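Local atomic coordinates of OsmC family protein (PDB entry 5CML), a protein that probably hydrolyses carboxylic esters through its alpha/beta-hydrolase esterase domain, the part crystallised here from a longer protein that also carries an OsmC domain. Residues A[108-113]-A[142-147]; A[135-140]-A[171-176]. One frame throughout, in Å; residues are numbered along the deposited sequence. Where two conformers were deposited one is given.

Contact 1. Residues A[108-113]-A[142-147]; sequences HSLGGA and HLLRPA
Two flat groups belong to the segments that meet through Leu110, Leu143 and Leu144, without touching across: the imidazole of His108 and the guanidinium of Arg145. One face of the His108 ring is covered by Ser109 CB, which sits over its centre 3.7 Å above the plane. At the edge of the Arg145 guanidinium, in its plane, lies the carbonyl oxygen of His142. The His108 ring also stacks with Phe38 and is pinned at both nitrogens, ND1 bonding the backbone N of Cys37 and NE2 the backbone O of His229, while Arg145 NH2 makes a salt bridge with Asp160.

The contact itself is made of leucine methyls, and Leu110 serves both partners, one with each branch. Its CD2 touches Leu143 CD1 at 4.0 Å as the two side chains slide past each other in opposite directions. Leu143 CD1 is the outermost reach of that side chain, since it continues the chain away from CA (chi2 173°). The other branch, Leu110 CD1, meets Leu144 CD1 at 4.1 Å.

Leu110 opens the helix that follows a sharp turn at Ser109, whose phi/psi of 60°/-130° is the strained backbone expected of the nucleophile elbow of alpha/beta hydrolases. The GxSxG pattern of Gly107, Ser109 and Gly111 fits that motif, and Ser109 OG is hydrogen-bonded to His229 NE2, consistent with a triad completed by Asp200. The turn is tightened by a 2.8 Å bond from Gly112 N to Ser109 O. Across from it, strand 144-146 forms one margin of a small antiparallel sheet with strands 156-159 and 166-169, and Val159 of the middle strand touches both Leu110 and Leu144.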
ATOM      1  N   HIS A 108       0.573   2.359  -1.095  1.00 19.07           N
ATOM      2  CA  HIS A 108       0.738   3.549  -1.924  1.00 19.76           C
ATOM      3  C   HIS A 108      -0.515   3.783  -2.759  1.00 18.31           C
ATOM      4  O   HIS A 108      -1.074   2.841  -3.316  1.00 20.03           O
ATOM      5  CB  HIS A 108       1.971   3.390  -2.817  1.00 19.92           C
ATOM      6  CG  HIS A 108       1.989   4.308  -3.999  1.00 21.31           C
ATOM      7  ND1 HIS A 108       1.851   3.860  -5.296  1.00 21.90           N
ATOM      8  CD2 HIS A 108       2.180   5.647  -4.081  1.00 21.65           C
ATOM      9  CE1 HIS A 108       1.935   4.887  -6.125  1.00 22.81           C
ATOM     10  NE2 HIS A 108       2.122   5.984  -5.412  1.00 21.69           N
ATOM     11  N   SER A 109      -0.964   5.033  -2.798  1.00 19.62           N
ATOM     12  CA  SER A 109      -2.082   5.472  -3.626  1.00 21.89           C
ATOM     13  C   SER A 109      -3.350   4.699  -3.227  1.00 20.54           C
ATOM     14  O   SER A 109      -3.684   4.607  -2.036  1.00 20.69           O
ATOM     15  CB  SER A 109      -1.726   5.303  -5.114  1.00 22.49           C
ATOM     16  OG  SER A 109      -2.718   5.840  -5.963  1.00 23.14           O
ATOM     17  N   LEU A 110      -4.038   4.129  -4.198  1.00 22.46           N
ATOM     18  CA  LEU A 110      -5.201   3.282  -3.902  1.00 23.55           C
ATOM     19  C   LEU A 110      -4.856   2.142  -2.953  1.00 24.15           C
ATOM     20  O   LEU A 110      -5.702   1.708  -2.169  1.00 24.41           O
ATOM     21  CB  LEU A 110      -5.800   2.709  -5.185  1.00 26.78           C
ATOM     22  CG  LEU A 110      -6.614   3.674  -6.024  1.00 29.13           C
ATOM     23  CD1 LEU A 110      -7.261   2.883  -7.137  1.00 30.69           C
ATOM     24  CD2 LEU A 110      -7.699   4.401  -5.209  1.00 31.18           C
ATOM     25  N   GLY A 111      -3.620   1.642  -3.037  1.00 23.12           N
ATOM     26  CA  GLY A 111      -3.156   0.624  -2.114  1.00 23.30           C
ATOM     27  C   GLY A 111      -3.120   1.115  -0.685  1.00 22.36           C
ATOM     28  O   GLY A 111      -3.247   0.329   0.250  1.00 24.39           O
ATOM     29  N   GLY A 112      -2.913   2.421  -0.505  1.00 22.22           N
ATOM     30  CA  GLY A 112      -2.933   3.010   0.823  1.00 23.83           C
ATOM     31  C   GLY A 112      -4.336   2.967   1.418  1.00 23.96           C
ATOM     32  O   GLY A 112      -4.541   2.630   2.591  1.00 24.30           O
ATOM     33  N   ALA A 113      -5.321   3.320   0.606  1.00 23.62           N
ATOM     34  CA  ALA A 113      -6.689   3.246   1.072  1.00 23.88           C
ATOM     35  C   ALA A 113      -7.016   1.791   1.434  1.00 25.53           C
ATOM     36  O   ALA A 113      -7.630   1.522   2.460  1.00 26.09           O
ATOM     37  CB  ALA A 113      -7.638   3.778   0.021  1.00 25.32           C
ATOM     38  N   HIS A 142     -12.562  10.472  -8.377  1.00 29.82           N
ATOM     39  CA  HIS A 142     -11.792  11.346  -9.256  1.00 31.96           C
ATOM     40  C   HIS A 142     -10.855  10.545 -10.170  1.00 32.53           C
ATOM     41  O   HIS A 142     -10.542  10.972 -11.285  1.00 34.01           O
ATOM     42  CB  HIS A 142     -10.995  12.339  -8.413  1.00 35.84           C
ATOM     43  CG  HIS A 142     -10.251  13.350  -9.223  1.00 42.39           C
ATOM     44  ND1 HIS A 142      -8.877  13.337  -9.353  1.00 45.87           N
ATOM     45  CD2 HIS A 142     -10.688  14.402  -9.950  1.00 44.91           C
ATOM     46  CE1 HIS A 142      -8.502  14.339 -10.129  1.00 46.39           C
ATOM     47  NE2 HIS A 142      -9.582  15.003 -10.501  1.00 46.50           N
ATOM     48  N   LEU A 143     -10.422   9.385  -9.689  1.00 30.15           N
ATOM     49  CA  LEU A 143      -9.419   8.552 -10.366  1.00 31.05           C
ATOM     50  C   LEU A 143      -9.988   7.457 -11.269  1.00 35.48           C
ATOM     51  O   LEU A 143      -9.244   6.856 -12.050  1.00 36.52           O
ATOM     52  CB  LEU A 143      -8.530   7.872  -9.325  1.00 30.62           C
ATOM     53  CG  LEU A 143      -7.933   8.745  -8.229  1.00 30.72           C
ATOM     54  CD1 LEU A 143      -7.228   7.871  -7.194  1.00 32.39           C
ATOM     55  CD2 LEU A 143      -6.975   9.790  -8.790  1.00 31.95           C
ATOM     56  N   LEU A 144     -11.287   7.189 -11.153  1.00 37.58           N
ATOM     57  CA  LEU A 144     -11.888   5.951 -11.666  1.00 42.33           C
ATOM     58  C   LEU A 144     -13.073   6.202 -12.562  1.00 44.16           C
ATOM     59  O   LEU A 144     -13.791   7.176 -12.369  1.00 46.32           O
ATOM     60  CB  LEU A 144     -12.374   5.066 -10.511  1.00 44.85           C
ATOM     61  CG  LEU A 144     -11.403   4.071  -9.880  1.00 48.18           C
ATOM     62  CD1 LEU A 144     -10.124   4.738  -9.413  1.00 50.83           C
ATOM     63  CD2 LEU A 144     -12.095   3.397  -8.713  1.00 49.74           C
ATOM     64  N   ARG A 145     -13.292   5.295 -13.516  1.00 45.06           N
ATOM     65  CA  ARG A 145     -14.535   5.259 -14.289  1.00 49.50           C
ATOM     66  C   ARG A 145     -14.926   3.791 -14.579  1.00 50.26           C
ATOM     67  O   ARG A 145     -14.067   2.914 -14.639  1.00 50.76           O
ATOM     68  CB  ARG A 145     -14.396   6.074 -15.591  1.00 54.55           C
ATOM     69  CG  ARG A 145     -12.973   6.253 -16.150  1.00 59.75           C
ATOM     70  CD  ARG A 145     -12.201   7.443 -15.519  1.00 61.18           C
ATOM     71  NE  ARG A 145     -11.003   7.860 -16.270  1.00 63.66           N
ATOM     72  CZ  ARG A 145     -10.152   8.795 -15.843  1.00 66.69           C
ATOM     73  NH1 ARG A 145     -10.364   9.398 -14.676  1.00 68.47           N
ATOM     74  NH2 ARG A 145      -9.079   9.137 -16.564  1.00 66.77           N
ATOM     75  N   PRO A 146     -16.228   3.499 -14.718  1.00 52.24           N
ATOM     76  CA  PRO A 146     -16.588   2.109 -15.044  1.00 53.45           C
ATOM     77  C   PRO A 146     -15.932   1.608 -16.337  1.00 54.98           C
ATOM     78  O   PRO A 146     -15.849   2.340 -17.326  1.00 54.72           O
ATOM     79  CB  PRO A 146     -18.111   2.165 -15.185  1.00 53.73           C
ATOM     80  CG  PRO A 146     -18.519   3.291 -14.286  1.00 52.70           C
ATOM     81  CD  PRO A 146     -17.412   4.316 -14.396  1.00 51.72           C
ATOM     82  N   ALA A 147     -15.446   0.370 -16.313  1.00 56.39           N
ATOM     83  CA  ALA A 147     -14.932  -0.263 -17.523  1.00 57.49           C
ATOM     84  C   ALA A 147     -16.101  -0.831 -18.313  1.00 60.13           C
ATOM     85  O   ALA A 147     -17.183  -1.032 -17.768  1.00 60.46           O
ATOM     86  CB  ALA A 147     -13.932  -1.349 -17.179  1.00 56.95           C
TER

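Contact 2. Residues A[135-140]-A[171-176]; sequences CDPAHV and QFLEEL
Val140 and Leu173 reach toward each other tip to tip, with Val140 CG1 at 4.1 Å from Leu173 CD1. The same leucine methyl lies 3.9 Å from Pro137 CB, the closest approach of the contact, so it is shared by two residues one helical turn apart. In Leu173 a chi1 of -177° sets CG anti to the backbone N and points it toward helix 137-141; chi2 of 45° then turns CD1, not the more extended CD2, onto Pro137 and Val140. The second branch of Val140 finds a separate partner: CG2 meets Leu176 CD2 at 4.1 Å. Val140 and Leu176 are the buried part of the contact.

Outward the packing gives way to solvent. Pro137 and Leu173 are only partly buried, although their CA atoms, 7.0 Å apart, mark where the two backbones come nearest. On the face of helix 137-141 turned away from helix 170-179, Asp136 is the N-cap residue, and its OD1 takes two bonds: His139 N approaches it nearly end-on at 3.0 Å, and His139 ND1 comes in on the syn side at 2.7 Å, 25° out of the carboxylate plane. With OD1 in turn close to the imidazole plane, the pair fixes the rotation of the ring, and the carboxylate would probably favour a protonated histidine.

Cys135, which packs against Cys210 of helix 206-214, forms a disulfide with it in a crystal structure of this protein; His139 touches the same helix. On the inner side helix 110-118 packs against both segments, Leu110 touching Val140, Ala114 Phe172 and Ala117 Leu176. Helix 170-179 is further tied to helix 85-98, where Phe85 meets Phe172 and Leu176, and Arg89 forms a salt bridge with Glu175.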
ATOM      1  N   CYS A 135      -8.532   9.779   0.967  1.00 24.16           N
ATOM      2  CA  CYS A 135      -9.167   9.656   2.271  0.52 25.78           C
ATOM      3  C   CYS A 135     -10.610   9.193   2.195  1.00 24.84           C
ATOM      4  O   CYS A 135     -11.150   8.713   3.189  1.00 25.48           O
ATOM      5  CB  CYS A 135      -9.115  10.990   3.006  0.52 27.62           C
ATOM      6  SG  CYS A 135     -10.155  12.267   2.285  0.52 28.01           S
ATOM      7  N   ASP A 136     -11.230   9.346   1.027  1.00 22.05           N
ATOM      8  CA  ASP A 136     -12.655   9.063   0.910  1.00 21.01           C
ATOM      9  C   ASP A 136     -13.088   8.699  -0.513  1.00 21.70           C
ATOM     10  O   ASP A 136     -12.323   8.850  -1.464  1.00 21.91           O
ATOM     11  CB  ASP A 136     -13.465  10.268   1.435  1.00 22.24           C
ATOM     12  CG  ASP A 136     -13.200  11.553   0.677  1.00 25.24           C
ATOM     13  OD1 ASP A 136     -12.800  11.520  -0.508  1.00 26.47           O
ATOM     14  OD2 ASP A 136     -13.433  12.627   1.277  1.00 28.65           O
ATOM     15  N   PRO A 137     -14.318   8.183  -0.665  1.00 22.21           N
ATOM     16  CA  PRO A 137     -14.756   7.795  -2.007  1.00 22.89           C
ATOM     17  C   PRO A 137     -14.789   8.928  -3.030  1.00 22.39           C
ATOM     18  O   PRO A 137     -14.539   8.677  -4.196  1.00 24.06           O
ATOM     19  CB  PRO A 137     -16.170   7.243  -1.750  1.00 23.73           C
ATOM     20  CG  PRO A 137     -16.054   6.637  -0.396  1.00 22.99           C
ATOM     21  CD  PRO A 137     -15.191   7.600   0.374  1.00 22.13           C
ATOM     22  N   ALA A 138     -15.082  10.155  -2.628  1.00 22.30           N
ATOM     23  CA  ALA A 138     -15.106  11.220  -3.611  1.00 24.04           C
ATOM     24  C   ALA A 138     -13.740  11.372  -4.284  1.00 23.45           C
ATOM     25  O   ALA A 138     -13.647  11.563  -5.502  1.00 24.86           O
ATOM     26  CB  ALA A 138     -15.554  12.536  -2.967  1.00 24.93           C
ATOM     27  N   HIS A 139     -12.673  11.246  -3.506  1.00 22.54           N
ATOM     28  CA  HIS A 139     -11.341  11.430  -4.061  1.00 22.50           C
ATOM     29  C   HIS A 139     -10.888  10.178  -4.829  1.00 24.45           C
ATOM     30  O   HIS A 139     -10.097  10.278  -5.761  1.00 26.62           O
ATOM     31  CB  HIS A 139     -10.366  11.824  -2.950  1.00 23.15           C
ATOM     32  CG  HIS A 139     -10.522  13.251  -2.521  1.00 25.98           C
ATOM     33  ND1 HIS A 139     -11.327  13.632  -1.470  1.00 28.97           N
ATOM     34  CD2 HIS A 139      -9.993  14.393  -3.022  1.00 28.16           C
ATOM     35  CE1 HIS A 139     -11.287  14.949  -1.344  1.00 30.95           C
ATOM     36  NE2 HIS A 139     -10.489  15.435  -2.276  1.00 30.11           N
ATOM     37  N   VAL A 140     -11.418   9.015  -4.484  1.00 23.85           N
ATOM     38  CA  VAL A 140     -11.204   7.841  -5.321  1.00 23.28           C
ATOM     39  C   VAL A 140     -11.970   7.967  -6.648  1.00 24.68           C
ATOM     40  O   VAL A 140     -11.425   7.636  -7.701  1.00 26.30           O
ATOM     41  CB  VAL A 140     -11.617   6.540  -4.583  1.00 22.63           C
ATOM     42  CG1 VAL A 140     -11.470   5.323  -5.496  1.00 24.63           C
ATOM     43  CG2 VAL A 140     -10.751   6.361  -3.345  1.00 23.94           C
ATOM     44  N   GLN A 171     -16.144  -3.775  -7.027  1.00 38.75           N
ATOM     45  CA  GLN A 171     -16.293  -4.232  -5.649  1.00 39.85           C
ATOM     46  C   GLN A 171     -15.358  -3.464  -4.710  1.00 36.71           C
ATOM     47  O   GLN A 171     -15.703  -3.223  -3.554  1.00 36.33           O
ATOM     48  CB  GLN A 171     -16.029  -5.751  -5.559  1.00 44.27           C
ATOM     49  CG  GLN A 171     -16.109  -6.344  -4.144  1.00 49.31           C
ATOM     50  CD  GLN A 171     -15.620  -7.788  -4.070  1.00 53.64           C
ATOM     51  OE1 GLN A 171     -14.740  -8.202  -4.829  1.00 56.13           O
ATOM     52  NE2 GLN A 171     -16.193  -8.558  -3.151  1.00 53.91           N
ATOM     53  N   PHE A 172     -14.185  -3.065  -5.203  1.00 35.63           N
ATOM     54  CA  PHE A 172     -13.244  -2.332  -4.368  1.00 34.43           C
ATOM     55  C   PHE A 172     -13.866  -1.040  -3.814  1.00 31.77           C
ATOM     56  O   PHE A 172     -13.885  -0.839  -2.609  1.00 28.83           O
ATOM     57  CB  PHE A 172     -11.961  -2.000  -5.144  1.00 35.68           C
ATOM     58  CG  PHE A 172     -11.015  -1.113  -4.389  1.00 37.75           C
ATOM     59  CD1 PHE A 172     -10.300  -1.606  -3.307  1.00 39.03           C
ATOM     60  CD2 PHE A 172     -10.840   0.214  -4.755  1.00 37.86           C
ATOM     61  CE1 PHE A 172      -9.442  -0.789  -2.594  1.00 39.37           C
ATOM     62  CE2 PHE A 172      -9.969   1.035  -4.046  1.00 38.65           C
ATOM     63  CZ  PHE A 172      -9.268   0.529  -2.970  1.00 38.64           C
ATOM     64  N   LEU A 173     -14.363  -0.165  -4.683  1.00 30.86           N
ATOM     65  CA  LEU A 173     -14.891   1.097  -4.201  1.00 31.16           C
ATOM     66  C   LEU A 173     -16.159   0.861  -3.425  1.00 27.01           C
ATOM     67  O   LEU A 173     -16.377   1.517  -2.414  1.00 27.24           O
ATOM     68  CB  LEU A 173     -15.157   2.085  -5.327  1.00 35.06           C
ATOM     69  CG  LEU A 173     -15.663   3.467  -4.865  1.00 37.89           C
ATOM     70  CD1 LEU A 173     -14.904   4.054  -3.665  1.00 36.70           C
ATOM     71  CD2 LEU A 173     -15.580   4.452  -5.996  1.00 40.35           C
ATOM     72  N   GLU A 174     -17.000  -0.068  -3.887  1.00 27.26           N
ATOM     73  CA  GLU A 174     -18.217  -0.393  -3.146  1.00 27.79           C
ATOM     74  C   GLU A 174     -17.934  -0.804  -1.709  1.00 25.76           C
ATOM     75  O   GLU A 174     -18.594  -0.333  -0.775  1.00 24.36           O
ATOM     76  CB  GLU A 174     -19.000  -1.503  -3.845  1.00 30.59           C
ATOM     77  CG  GLU A 174     -19.578  -1.065  -5.155  1.00 36.17           C
ATOM     78  CD  GLU A 174     -20.457  -2.124  -5.799  1.00 40.91           C
ATOM     79  OE1 GLU A 174     -20.778  -3.137  -5.138  1.00 43.27           O
ATOM     80  OE2 GLU A 174     -20.823  -1.939  -6.975  1.00 41.50           O
ATOM     81  N   GLU A 175     -16.962  -1.696  -1.539  1.00 26.22           N
ATOM     82  CA  GLU A 175     -16.614  -2.177  -0.222  1.00 26.59           C
ATOM     83  C   GLU A 175     -15.953  -1.101   0.623  1.00 25.15           C
ATOM     84  O   GLU A 175     -16.191  -1.022   1.816  1.00 25.70           O
ATOM     85  CB  GLU A 175     -15.701  -3.404  -0.355  1.00 30.84           C
ATOM     86  CG  GLU A 175     -15.376  -4.112   0.946  1.00 39.76           C
ATOM     87  CD  GLU A 175     -14.711  -5.469   0.729  1.00 45.03           C
ATOM     88  OE1 GLU A 175     -14.518  -5.874  -0.450  1.00 44.15           O
ATOM     89  OE2 GLU A 175     -14.385  -6.141   1.745  1.00 48.61           O
ATOM     90  N   LEU A 176     -15.106  -0.287   0.006  1.00 24.68           N
ATOM     91  CA  LEU A 176     -14.440   0.805   0.697  1.00 26.57           C
ATOM     92  C   LEU A 176     -15.454   1.814   1.224  1.00 25.27           C
ATOM     93  O   LEU A 176     -15.391   2.261   2.371  1.00 25.10           O
ATOM     94  CB  LEU A 176     -13.461   1.485  -0.259  1.00 29.68           C
ATOM     95  CG  LEU A 176     -12.578   2.568   0.325  1.00 31.63           C
ATOM     96  CD1 LEU A 176     -11.615   1.934   1.314  1.00 32.10           C
ATOM     97  CD2 LEU A 176     -11.811   3.296  -0.788  1.00 34.72           C
TER

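In the fold
The two contacts lie with their centres about 8 Å apart and meet at Leu110, whose CD2 is 3.9 Å from Val140 CG1. Contact 1 is the more buried, beside the putative catalytic elbow; contact 2 is farther out, with one edge in solvent. Their segments alternate along the chain: helix 137-141 leads directly into strand 144-146, so one short run of chain packs in both. Each is held across its segments by aliphatic groups alone. The polar chemistry differs with place: around contact 1 it includes hydrogen bonds of His108 and Ser109 at the putative active site and a salt bridge of Arg145, whereas in contact 2 it caps a helix and joins neighbouring helices.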